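Local coordinates for ABC transporter, substrate-binding protein (Clostridium perfringens, PDB 4EDP), which probably captures a solute outside the cell membrane and hands it to the partner components of an ABC importer, at residues V39-L44 against I65-G70; T52-F57 against Y280-Y285; G70-R75 against T90-S95; I105-D110 against I269-K274. All coordinates share one frame; numbering follows the deposited sequence. Where two conformers were deposited one is given.

All four contacts lie on the same side of the chain's centre, consistent with one lobe of the two-lobed periplasmic-type binding-protein fold. Contact 1 pairs strands 37-41 and 65-69. Contact 3, about 10 Å away between centres, shares Gly70 with it and joins helix 72-81 to strand 89-93, the other neighbour of strand 37-41. Contact 2 packs helix 276-286, from late in the chain, back against helix 46-61, about 14 Å from contact 1 between centres. Contact 4 joins the loops after helix 94-103 and strand 262-269; it touches contacts 2 and 3 but not contact 1. The segments of contacts 1 and 2 alternate in sequence; contact 3, then contact 4, falls between the helices of contact 2.

Contact 1: residues V39-L44 against I65-G70; sequences VSTWGL and IVLDIG. With ACT (acetate ion), chain F.
Val39 pairs with Leu67 and Ser40 with Asp68 in two neighbouring parallel strands, joined by alternating backbone bonds. Val39 N donates to Val66 O at 2.7 Å, Asp68 N to Val39 O at 2.8 Å, and Thr41 N to Asp68 O at 3.1 Å. The bond from Gly70 N to Thr41 O is weak.

The side chain of Val39 meets the second strand atom by atom. Its CB lies 3.7 Å from Leu67 CD2, and the two side chains run side by side in the same direction. CG1, anti to the backbone N (chi1 178°), stays on the Leu67 side, touching CD2 only loosely. CG2, set beside the backbone N, instead reaches Ile65 CG2 at 3.9 Å. Phe54 of helix 46-61 and Tyr91 of strand 89-93 pack around this apolar face. On the other face a water links Ser40 OG to Asp68 OD1, weakly at the aspartate; the stronger partners are Arg75 for Ser40 and Lys78 for Asp68.

Beside Thr41-Gly43 an acetate ion, probably from the crystallisation liquor, has its OXT gripped by Thr41 OG1 at 2.6 Å and by Gly43 N at 2.9 Å. The acetate carbon lies in the plane of the Trp42 ring, at its edge.

Strand 37-41, helix 46-61 and strand 65-69 form a beta-alpha-beta unit, and an anion held near the C-terminal end of its first strand is consistent with the ligand cleft of solute-binding proteins.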
# COMPACT_ATOMS: atom_id res chain seq x y z
N VAL A 39 -18.81 -10.11 -1.34
CA VAL A 39 -17.57 -9.34 -1.19
C VAL A 39 -16.42 -9.85 -2.06
O VAL A 39 -16.03 -11.01 -1.97
CB VAL A 39 -17.10 -9.41 0.28
CG1 VAL A 39 -15.78 -8.66 0.45
CG2 VAL A 39 -18.18 -8.87 1.23
N SER A 40 -15.88 -8.98 -2.91
CA SER A 40 -14.73 -9.32 -3.75
C SER A 40 -13.47 -8.96 -2.95
O SER A 40 -13.26 -7.79 -2.63
CB SER A 40 -14.77 -8.54 -5.06
OG SER A 40 -13.61 -8.75 -5.83
N THR A 41 -12.65 -9.96 -2.63
CA THR A 41 -11.45 -9.73 -1.84
C THR A 41 -10.40 -10.82 -2.06
O THR A 41 -10.66 -11.80 -2.75
CB THR A 41 -11.80 -9.63 -0.34
OG1 THR A 41 -10.69 -9.10 0.41
CG2 THR A 41 -12.22 -10.99 0.22
N TRP A 42 -9.22 -10.65 -1.47
CA TRP A 42 -8.13 -11.62 -1.61
C TRP A 42 -8.42 -12.91 -0.85
O TRP A 42 -8.08 -14.01 -1.32
CB TRP A 42 -6.81 -11.04 -1.09
CG TRP A 42 -6.42 -9.76 -1.77
CD1 TRP A 42 -5.73 -9.64 -2.94
CD2 TRP A 42 -6.68 -8.43 -1.32
NE1 TRP A 42 -5.56 -8.31 -3.25
CE2 TRP A 42 -6.13 -7.55 -2.26
CE3 TRP A 42 -7.34 -7.90 -0.20
CZ2 TRP A 42 -6.21 -6.16 -2.13
CZ3 TRP A 42 -7.41 -6.51 -0.07
CH2 TRP A 42 -6.86 -5.67 -1.03
N GLY A 43 -9.02 -12.79 0.32
CA GLY A 43 -9.31 -13.97 1.13
C GLY A 43 -8.05 -14.63 1.66
O GLY A 43 -7.94 -15.87 1.69
N LEU A 44 -7.07 -13.81 2.05
CA LEU A 44 -5.84 -14.32 2.63
C LEU A 44 -6.14 -14.59 4.09
O LEU A 44 -6.84 -13.80 4.72
CB LEU A 44 -4.73 -13.28 2.51
CG LEU A 44 -4.31 -12.89 1.09
CD1 LEU A 44 -3.34 -11.70 1.12
CD2 LEU A 44 -3.70 -14.09 0.36
N ILE A 65 -22.74 -13.52 4.25
CA ILE A 65 -21.65 -12.93 3.47
C ILE A 65 -21.03 -14.01 2.59
O ILE A 65 -20.80 -15.16 3.02
CB ILE A 65 -20.61 -12.21 4.36
CG1 ILE A 65 -21.24 -10.95 4.93
CG2 ILE A 65 -19.37 -11.83 3.54
CD1 ILE A 65 -20.35 -10.11 5.79
N VAL A 66 -20.84 -13.67 1.33
CA VAL A 66 -20.24 -14.55 0.36
C VAL A 66 -19.00 -13.89 -0.21
O VAL A 66 -19.05 -12.73 -0.64
CB VAL A 66 -21.22 -14.86 -0.78
CG1 VAL A 66 -20.50 -15.46 -1.98
CG2 VAL A 66 -22.31 -15.79 -0.28
N LEU A 67 -17.88 -14.60 -0.20
CA LEU A 67 -16.66 -14.03 -0.73
C LEU A 67 -16.36 -14.51 -2.14
O LEU A 67 -16.59 -15.67 -2.47
CB LEU A 67 -15.47 -14.36 0.18
CG LEU A 67 -15.55 -14.02 1.66
CD1 LEU A 67 -14.19 -14.26 2.32
CD2 LEU A 67 -15.98 -12.59 1.88
N ASP A 68 -15.87 -13.60 -2.97
CA ASP A 68 -15.46 -13.91 -4.33
C ASP A 68 -13.98 -13.57 -4.26
O ASP A 68 -13.60 -12.39 -4.24
CB ASP A 68 -16.22 -13.06 -5.34
CG ASP A 68 -15.90 -13.42 -6.79
OD1 ASP A 68 -14.71 -13.43 -7.17
OD2 ASP A 68 -16.84 -13.66 -7.57
N ILE A 69 -13.14 -14.60 -4.18
CA ILE A 69 -11.72 -14.37 -3.97
C ILE A 69 -10.83 -14.47 -5.21
O ILE A 69 -11.20 -15.08 -6.20
CB ILE A 69 -11.17 -15.29 -2.86
CG1 ILE A 69 -11.06 -16.73 -3.33
CG2 ILE A 69 -12.05 -15.21 -1.61
CD1 ILE A 69 -10.56 -17.67 -2.25
N GLY A 70 -9.65 -13.86 -5.11
CA GLY A 70 -8.67 -13.84 -6.19
C GLY A 70 -7.73 -12.66 -5.98
O GLY A 70 -7.89 -11.92 -5.01
C ACT F . -8.27 -9.89 2.66
O ACT F . -7.17 -10.49 2.71
OXT ACT F . -9.17 -10.44 1.97
CH3 ACT F . -8.50 -8.60 3.39
O HOH W 1 -14.14 -10.76 -7.51

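Contact 2: residues T52-F57 against Y280-Y285; sequences TVFEPF and YEFINY
Glu281 is the first residue of 280-285 to meet helix 46-61, its CB grazing CZ of Phe57. Phe282 places its ring among the side chains of the other helix. Its chi1 of -177° swings CG away from the backbone N and brings CD1 over the centre of the Phe57 ring, 3.6 Å above the plane. The pair is T-shaped, the edge of Phe282 toward the face of Phe57, centroids 5.0 Å apart and planes at 79°. Phe282 CZ meets Phe54 CE1 at 3.5 Å; these two rings, their planes nearly parallel, touch rim to rim. Val53 CG1 closes on the same CZ at 3.9 Å.

One turn later, Tyr285 takes Phe57 CB over its ring face in a CH-pi contact, 4.1 Å from the centroid. Its OH donates to Val53 O at 2.6 Å, in the carbonyl plane and on a lone pair, while Pro56 CB packs against OH.

Helix 46-61 is kinked: a wider pi-type turn precedes Pro56, whose nitrogen has no hydrogen to give. The tyrosine bond gives Val53 O, beside the kink, a donor from the other helix and anchors the hydroxyl, while Phe57 over the ring face limits its turning.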
# COMPACT_ATOMS: atom_id res chain seq x y z
N THR A 52 -12.78 -12.75 12.21
CA THR A 52 -12.55 -11.41 12.72
C THR A 52 -13.44 -10.32 12.14
O THR A 52 -13.93 -9.47 12.88
CB THR A 52 -11.09 -11.00 12.43
OG1 THR A 52 -10.21 -11.95 13.05
CG2 THR A 52 -10.80 -9.59 12.96
N VAL A 53 -13.66 -10.36 10.84
CA VAL A 53 -14.41 -9.31 10.15
C VAL A 53 -15.83 -9.62 9.68
O VAL A 53 -16.80 -8.98 10.10
CB VAL A 53 -13.60 -8.86 8.90
CG1 VAL A 53 -14.37 -7.82 8.09
CG2 VAL A 53 -12.24 -8.31 9.34
N PHE A 54 -15.97 -10.63 8.84
CA PHE A 54 -17.25 -10.91 8.23
C PHE A 54 -18.33 -11.54 9.09
O PHE A 54 -19.47 -11.11 9.06
CB PHE A 54 -17.03 -11.71 6.95
CG PHE A 54 -16.11 -11.03 5.99
CD1 PHE A 54 -16.46 -9.80 5.44
CD2 PHE A 54 -14.92 -11.61 5.60
CE1 PHE A 54 -15.61 -9.16 4.56
CE2 PHE A 54 -14.08 -10.97 4.70
CZ PHE A 54 -14.43 -9.74 4.19
N GLU A 55 -17.97 -12.57 9.84
CA GLU A 55 -18.95 -13.26 10.66
C GLU A 55 -19.63 -12.36 11.69
O GLU A 55 -20.86 -12.44 11.85
CB GLU A 55 -18.33 -14.48 11.34
CG GLU A 55 -18.20 -15.69 10.43
CD GLU A 55 -19.54 -16.37 10.12
OE1 GLU A 55 -20.61 -15.76 10.36
OE2 GLU A 55 -19.52 -17.53 9.63
N PRO A 56 -18.86 -11.52 12.39
CA PRO A 56 -19.53 -10.68 13.36
C PRO A 56 -20.55 -9.76 12.71
O PRO A 56 -21.64 -9.57 13.24
CB PRO A 56 -18.38 -9.91 14.01
CG PRO A 56 -17.23 -10.83 13.88
CD PRO A 56 -17.39 -11.44 12.52
N PHE A 57 -20.20 -9.20 11.55
CA PHE A 57 -21.10 -8.32 10.80
C PHE A 57 -22.35 -9.10 10.39
O PHE A 57 -23.48 -8.66 10.64
CB PHE A 57 -20.39 -7.76 9.56
CG PHE A 57 -21.24 -6.80 8.77
CD1 PHE A 57 -21.30 -5.46 9.12
CD2 PHE A 57 -21.97 -7.24 7.68
CE1 PHE A 57 -22.08 -4.58 8.39
CE2 PHE A 57 -22.75 -6.37 6.95
CZ PHE A 57 -22.81 -5.03 7.31
N TYR A 280 -22.95 0.26 2.54
CA TYR A 280 -22.51 1.43 3.31
C TYR A 280 -22.29 1.06 4.78
O TYR A 280 -21.32 1.48 5.39
CB TYR A 280 -23.51 2.58 3.22
CG TYR A 280 -23.35 3.45 2.00
CD1 TYR A 280 -22.37 4.42 1.97
CD2 TYR A 280 -24.19 3.33 0.90
CE1 TYR A 280 -22.21 5.24 0.87
CE2 TYR A 280 -24.04 4.15 -0.21
CZ TYR A 280 -23.05 5.10 -0.22
OH TYR A 280 -22.87 5.93 -1.31
N GLU A 281 -23.22 0.31 5.36
CA GLU A 281 -23.10 -0.12 6.75
C GLU A 281 -21.81 -0.91 6.95
O GLU A 281 -21.11 -0.74 7.95
CB GLU A 281 -24.32 -0.96 7.20
CG GLU A 281 -25.59 -0.14 7.36
CD GLU A 281 -26.82 -0.98 7.65
OE1 GLU A 281 -26.77 -2.21 7.49
OE2 GLU A 281 -27.84 -0.40 8.02
N PHE A 282 -21.48 -1.75 5.98
CA PHE A 282 -20.27 -2.54 6.09
C PHE A 282 -19.00 -1.69 6.04
O PHE A 282 -18.07 -1.93 6.84
CB PHE A 282 -20.19 -3.63 5.02
CG PHE A 282 -18.97 -4.48 5.18
CD1 PHE A 282 -19.00 -5.60 5.98
CD2 PHE A 282 -17.78 -4.11 4.60
CE1 PHE A 282 -17.87 -6.36 6.18
CE2 PHE A 282 -16.64 -4.88 4.78
CZ PHE A 282 -16.68 -6.00 5.57
N ILE A 283 -18.94 -0.72 5.15
CA ILE A 283 -17.74 0.14 5.05
C ILE A 283 -17.57 0.90 6.36
O ILE A 283 -16.46 1.00 6.91
CB ILE A 283 -17.78 1.07 3.82
CG1 ILE A 283 -17.75 0.23 2.54
CG2 ILE A 283 -16.60 2.09 3.85
CD1 ILE A 283 -17.79 1.03 1.22
N ASN A 284 -18.68 1.43 6.87
CA ASN A 284 -18.66 2.15 8.14
C ASN A 284 -18.16 1.24 9.27
O ASN A 284 -17.38 1.66 10.13
CB ASN A 284 -20.04 2.71 8.48
CG ASN A 284 -20.00 3.67 9.64
OD1 ASN A 284 -19.25 4.64 9.64
ND2 ASN A 284 -20.83 3.41 10.64
N TYR A 285 -18.58 -0.02 9.24
CA TYR A 285 -18.14 -1.02 10.20
C TYR A 285 -16.64 -1.30 10.07
O TYR A 285 -15.91 -1.34 11.08
CB TYR A 285 -18.97 -2.29 9.98
CG TYR A 285 -18.44 -3.58 10.56
CD1 TYR A 285 -18.69 -3.94 11.89
CD2 TYR A 285 -17.78 -4.49 9.75
CE1 TYR A 285 -18.23 -5.17 12.41
CE2 TYR A 285 -17.32 -5.70 10.25
CZ TYR A 285 -17.55 -6.03 11.58
OH TYR A 285 -17.09 -7.24 12.06

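Contact 3: residues G70-R75 against T90-S95; sequences GNNSER and TYLAES. With ACT (acetate ion), chain E.
Arg75 grips one carbonyl oxygen with both terminal nitrogens: NH1 reaches Tyr91 O at 2.8 Å and NH2 reaches the same Tyr91 O at 2.9 Å. The oxygen lies close to the guanidinium plane, and both bonds are bent, as sharing one acceptor requires. From the third nitrogen, NE donates to Gly70 O at 2.7 Å, approaching from above that carbonyl plane, 62° out of it. A bend at chi3 (-66°) turns the guanidinium back across the start of the helix, and these three bonds fix its rotation. NH2 also bonds Ser40, and the ring of Trp42 adds a cation-pi contact.

Helix 72-81 is the crossover between the parallel strands 65-69 and 89-93, which flank strand 37-41 in the sheet. Its start is closed by a capping box: Asn71 OD1 accepts from Glu74 N at 2.9 Å, and Asn71 N donates to Glu74 OE1 at 2.8 Å.

Asn72 ties the first turn to the end of the strand. Its OD1 receives an almost straight bond from Ala93 N at 3.0 Å, at the N-cap position of helix 94-103. Leu92 CD2 slides past the same OD1 at 3.4 Å and lies near the Arg75 guanidinium. Away from the helix, Tyr91 OH donates to an acetate ion, probably from the crystallisation liquor, at 2.6 Å; the acetate oxygen sits in the ring plane, at its edge.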
# COMPACT_ATOMS: atom_id res chain seq x y z
N GLY A 70 -9.65 -13.86 -5.11
CA GLY A 70 -8.67 -13.84 -6.19
C GLY A 70 -7.73 -12.66 -5.98
O GLY A 70 -7.89 -11.92 -5.01
N ASN A 71 -6.75 -12.49 -6.85
CA ASN A 71 -5.82 -11.37 -6.70
C ASN A 71 -6.41 -10.07 -7.27
O ASN A 71 -7.45 -10.09 -7.93
CB ASN A 71 -4.43 -11.70 -7.30
CG ASN A 71 -4.46 -11.94 -8.80
OD1 ASN A 71 -5.11 -11.23 -9.55
ND2 ASN A 71 -3.70 -12.94 -9.24
N ASN A 72 -5.77 -8.94 -7.00
CA ASN A 72 -6.26 -7.64 -7.49
C ASN A 72 -6.66 -7.64 -8.95
O ASN A 72 -7.79 -7.30 -9.31
CB ASN A 72 -5.17 -6.57 -7.35
CG ASN A 72 -5.05 -6.03 -5.94
OD1 ASN A 72 -5.97 -5.39 -5.42
ND2 ASN A 72 -3.86 -6.19 -5.36
N SER A 73 -5.71 -8.03 -9.79
CA SER A 73 -5.90 -7.97 -11.23
C SER A 73 -7.00 -8.86 -11.78
O SER A 73 -7.81 -8.40 -12.60
CB SER A 73 -4.57 -8.26 -11.92
OG SER A 73 -4.74 -8.21 -13.33
N GLU A 74 -7.06 -10.10 -11.32
CA GLU A 74 -8.08 -11.00 -11.83
C GLU A 74 -9.47 -10.58 -11.38
O GLU A 74 -10.41 -10.66 -12.15
CB GLU A 74 -7.76 -12.46 -11.50
CG GLU A 74 -7.67 -12.83 -10.05
CD GLU A 74 -7.02 -14.20 -9.85
OE1 GLU A 74 -6.70 -14.57 -8.70
OE2 GLU A 74 -6.80 -14.91 -10.85
N ARG A 75 -9.61 -10.16 -10.13
CA ARG A 75 -10.90 -9.71 -9.64
C ARG A 75 -11.35 -8.45 -10.39
O ARG A 75 -12.50 -8.36 -10.82
CB ARG A 75 -10.88 -9.48 -8.13
CG ARG A 75 -10.69 -10.78 -7.37
CD ARG A 75 -10.78 -10.66 -5.87
NE ARG A 75 -9.70 -9.87 -5.27
CZ ARG A 75 -9.81 -8.61 -4.88
NH1 ARG A 75 -8.77 -8.00 -4.33
NH2 ARG A 75 -10.96 -7.97 -5.02
N THR A 90 -16.04 -4.19 -3.04
CA THR A 90 -14.77 -4.63 -3.57
C THR A 90 -13.56 -4.08 -2.82
O THR A 90 -13.40 -2.86 -2.66
CB THR A 90 -14.66 -4.18 -5.04
OG1 THR A 90 -15.74 -4.76 -5.80
CG2 THR A 90 -13.32 -4.57 -5.65
N TYR A 91 -12.73 -5.00 -2.36
CA TYR A 91 -11.46 -4.68 -1.68
C TYR A 91 -10.33 -4.73 -2.73
O TYR A 91 -10.17 -5.73 -3.42
CB TYR A 91 -11.12 -5.72 -0.61
CG TYR A 91 -11.79 -5.65 0.75
CD1 TYR A 91 -13.09 -6.08 0.94
CD2 TYR A 91 -11.08 -5.23 1.86
CE1 TYR A 91 -13.67 -6.06 2.22
CE2 TYR A 91 -11.65 -5.19 3.12
CZ TYR A 91 -12.95 -5.61 3.29
OH TYR A 91 -13.51 -5.59 4.54
N LEU A 92 -9.57 -3.65 -2.86
CA LEU A 92 -8.43 -3.59 -3.79
C LEU A 92 -7.34 -2.66 -3.27
O LEU A 92 -7.59 -1.79 -2.43
CB LEU A 92 -8.85 -3.02 -5.17
CG LEU A 92 -9.81 -3.80 -6.07
CD1 LEU A 92 -10.39 -2.91 -7.19
CD2 LEU A 92 -9.10 -5.03 -6.63
N ALA A 93 -6.13 -2.88 -3.76
CA ALA A 93 -5.05 -1.95 -3.51
C ALA A 93 -5.50 -0.67 -4.23
O ALA A 93 -6.16 -0.73 -5.28
CB ALA A 93 -3.74 -2.46 -4.10
N GLU A 94 -5.18 0.49 -3.68
CA GLU A 94 -5.64 1.75 -4.28
C GLU A 94 -5.32 1.88 -5.78
O GLU A 94 -6.15 2.40 -6.55
CB GLU A 94 -5.06 2.96 -3.51
CG GLU A 94 -5.66 4.26 -4.00
CD GLU A 94 -5.06 5.51 -3.41
OE1 GLU A 94 -4.03 5.41 -2.70
OE2 GLU A 94 -5.62 6.59 -3.69
N SER A 95 -4.13 1.43 -6.21
CA SER A 95 -3.73 1.54 -7.63
C SER A 95 -4.75 0.86 -8.54
O SER A 95 -5.06 1.36 -9.62
CB SER A 95 -2.35 0.95 -7.89
OG SER A 95 -2.33 -0.45 -7.67
C ACT E . -10.73 -5.53 6.75
O ACT E . -11.88 -5.07 6.55
OXT ACT E . -10.01 -4.90 7.57
CH3 ACT E . -10.21 -6.76 6.06

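Contact 4: residues I105-D110 against I269-K274; sequences IFDKLD and INKNSK. With ACT (acetate ion), chain H.
Phe106 and Asn270 form a single backbone bridge between two segments that are largely loop, their CA atoms 4.5 Å apart. The bonds lie on the flanking residues: Lys271 N donates to Ile105 O at 2.8 Å, almost straight, and Asp107 N to Ile269 O at 3.0 Å. Two waters extend the pairing, one taking the Ile269 N-H and donating to Asp107 O, the other running from Asn272 N to Ile105 O. A type I beta turn starts at the bridged Asn270 and ends at Ser273. The bridge fastens the loop following helix 94-103 to the end of strand 262-269, just ahead of helix 276-286.

Lys271 lies across Asp107. Its CG is 3.4 Å from Asp107 OD1, and farther out the chain folds over to bring CE to Phe106 O at 3.6 Å. The charged ends do not meet: Asp107 OD2 forms a salt bridge with Lys276, while Lys271 NZ binds Gly104 O and, at 3.0 Å, OXT of an acetate ion that Tyr132 also holds. Farther along, the Leu109 side chain crosses that of Ile269, CD2 3.7 Å from CD1, with Tyr280 of helix 276-286 packed against both residues.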
# COMPACT_ATOMS: atom_id res chain seq x y z
N ILE A 105 -16.98 1.51 -12.63
CA ILE A 105 -17.50 0.35 -11.90
C ILE A 105 -17.98 0.63 -10.48
O ILE A 105 -18.79 -0.13 -9.95
CB ILE A 105 -16.39 -0.71 -11.73
CG1 ILE A 105 -15.76 -1.04 -13.08
CG2 ILE A 105 -16.93 -1.96 -11.03
CD1 ILE A 105 -16.77 -1.45 -14.11
N PHE A 106 -17.48 1.71 -9.89
CA PHE A 106 -17.76 2.03 -8.50
C PHE A 106 -18.52 3.33 -8.30
O PHE A 106 -18.37 4.28 -9.05
CB PHE A 106 -16.45 2.14 -7.70
CG PHE A 106 -15.56 0.94 -7.79
CD1 PHE A 106 -16.07 -0.34 -7.61
CD2 PHE A 106 -14.19 1.08 -7.94
CE1 PHE A 106 -15.25 -1.45 -7.67
CE2 PHE A 106 -13.35 -0.04 -8.00
CZ PHE A 106 -13.89 -1.30 -7.85
N ASP A 107 -19.32 3.37 -7.24
CA ASP A 107 -20.07 4.57 -6.94
C ASP A 107 -19.29 5.65 -6.20
O ASP A 107 -18.45 5.34 -5.35
CB ASP A 107 -21.21 4.26 -5.95
CG ASP A 107 -22.49 3.81 -6.60
OD1 ASP A 107 -22.60 3.77 -7.84
OD2 ASP A 107 -23.43 3.55 -5.81
N LYS A 108 -19.56 6.91 -6.52
CA LYS A 108 -18.98 8.02 -5.78
C LYS A 108 -19.80 7.94 -4.48
O LYS A 108 -21.03 7.92 -4.53
CB LYS A 108 -19.16 9.36 -6.50
CG LYS A 108 -18.46 10.55 -5.85
CD LYS A 108 -18.80 11.84 -6.58
CE LYS A 108 -18.14 13.07 -5.95
NZ LYS A 108 -16.66 13.08 -6.13
N LEU A 109 -19.14 7.89 -3.33
CA LEU A 109 -19.84 7.66 -2.07
C LEU A 109 -20.40 8.85 -1.31
O LEU A 109 -19.81 9.92 -1.29
CB LEU A 109 -18.93 6.88 -1.13
CG LEU A 109 -18.40 5.53 -1.64
CD1 LEU A 109 -17.57 4.88 -0.52
CD2 LEU A 109 -19.56 4.61 -2.08
N ASP A 110 -21.55 8.62 -0.69
CA ASP A 110 -22.19 9.61 0.16
C ASP A 110 -21.63 9.37 1.54
O ASP A 110 -22.06 8.49 2.27
CB ASP A 110 -23.70 9.43 0.13
CG ASP A 110 -24.42 10.39 1.05
OD1 ASP A 110 -23.75 11.18 1.75
OD2 ASP A 110 -25.66 10.33 1.07
N ILE A 269 -17.96 0.48 -3.29
CA ILE A 269 -19.28 -0.07 -3.52
C ILE A 269 -19.48 -0.19 -5.03
O ILE A 269 -19.33 0.79 -5.77
CB ILE A 269 -20.41 0.80 -2.92
CG1 ILE A 269 -20.28 0.89 -1.40
CG2 ILE A 269 -21.77 0.21 -3.29
CD1 ILE A 269 -21.40 1.70 -0.71
N ASN A 270 -19.80 -1.39 -5.50
CA ASN A 270 -20.03 -1.58 -6.93
C ASN A 270 -21.31 -0.90 -7.39
O ASN A 270 -22.35 -0.97 -6.75
CB ASN A 270 -20.02 -3.06 -7.30
CG ASN A 270 -18.71 -3.69 -7.04
OD1 ASN A 270 -18.23 -3.70 -5.90
ND2 ASN A 270 -18.10 -4.26 -8.09
N LYS A 271 -21.20 -0.22 -8.52
CA LYS A 271 -22.31 0.53 -9.07
C LYS A 271 -23.53 -0.35 -9.38
O LYS A 271 -24.67 0.10 -9.25
CB LYS A 271 -21.81 1.28 -10.31
CG LYS A 271 -22.79 2.24 -10.92
CD LYS A 271 -22.14 3.07 -12.02
CE LYS A 271 -21.06 3.99 -11.47
NZ LYS A 271 -20.41 4.79 -12.55
N ASN A 272 -23.29 -1.61 -9.73
CA ASN A 272 -24.38 -2.53 -10.07
C ASN A 272 -25.00 -3.20 -8.83
O ASN A 272 -25.97 -3.96 -8.94
CB ASN A 272 -23.86 -3.58 -11.07
CG ASN A 272 -24.98 -4.34 -11.77
OD1 ASN A 272 -26.02 -3.77 -12.12
ND2 ASN A 272 -24.77 -5.64 -12.01
N SER A 273 -24.46 -2.92 -7.64
CA SER A 273 -24.99 -3.51 -6.41
C SER A 273 -26.46 -3.22 -6.18
O SER A 273 -26.93 -2.11 -6.43
CB SER A 273 -24.22 -3.00 -5.20
OG SER A 273 -24.78 -3.52 -4.01
N LYS A 274 -27.17 -4.23 -5.69
CA LYS A 274 -28.58 -4.14 -5.35
C LYS A 274 -28.74 -4.22 -3.83
O LYS A 274 -29.81 -4.50 -3.32
CB LYS A 274 -29.35 -5.29 -6.02
CG LYS A 274 -29.18 -5.36 -7.53
CD LYS A 274 -29.59 -4.05 -8.22
CE LYS A 274 -29.54 -4.16 -9.76
NZ LYS A 274 -28.17 -4.40 -10.30
C ACT H . -17.55 7.42 -12.47
O ACT H . -17.96 7.71 -11.32
OXT ACT H . -18.40 6.87 -13.20
CH3 ACT H . -16.15 7.71 -12.94
O HOH W 2 -20.42 -2.12 -11.06
O HOH W 3 -17.26 3.17 -4.00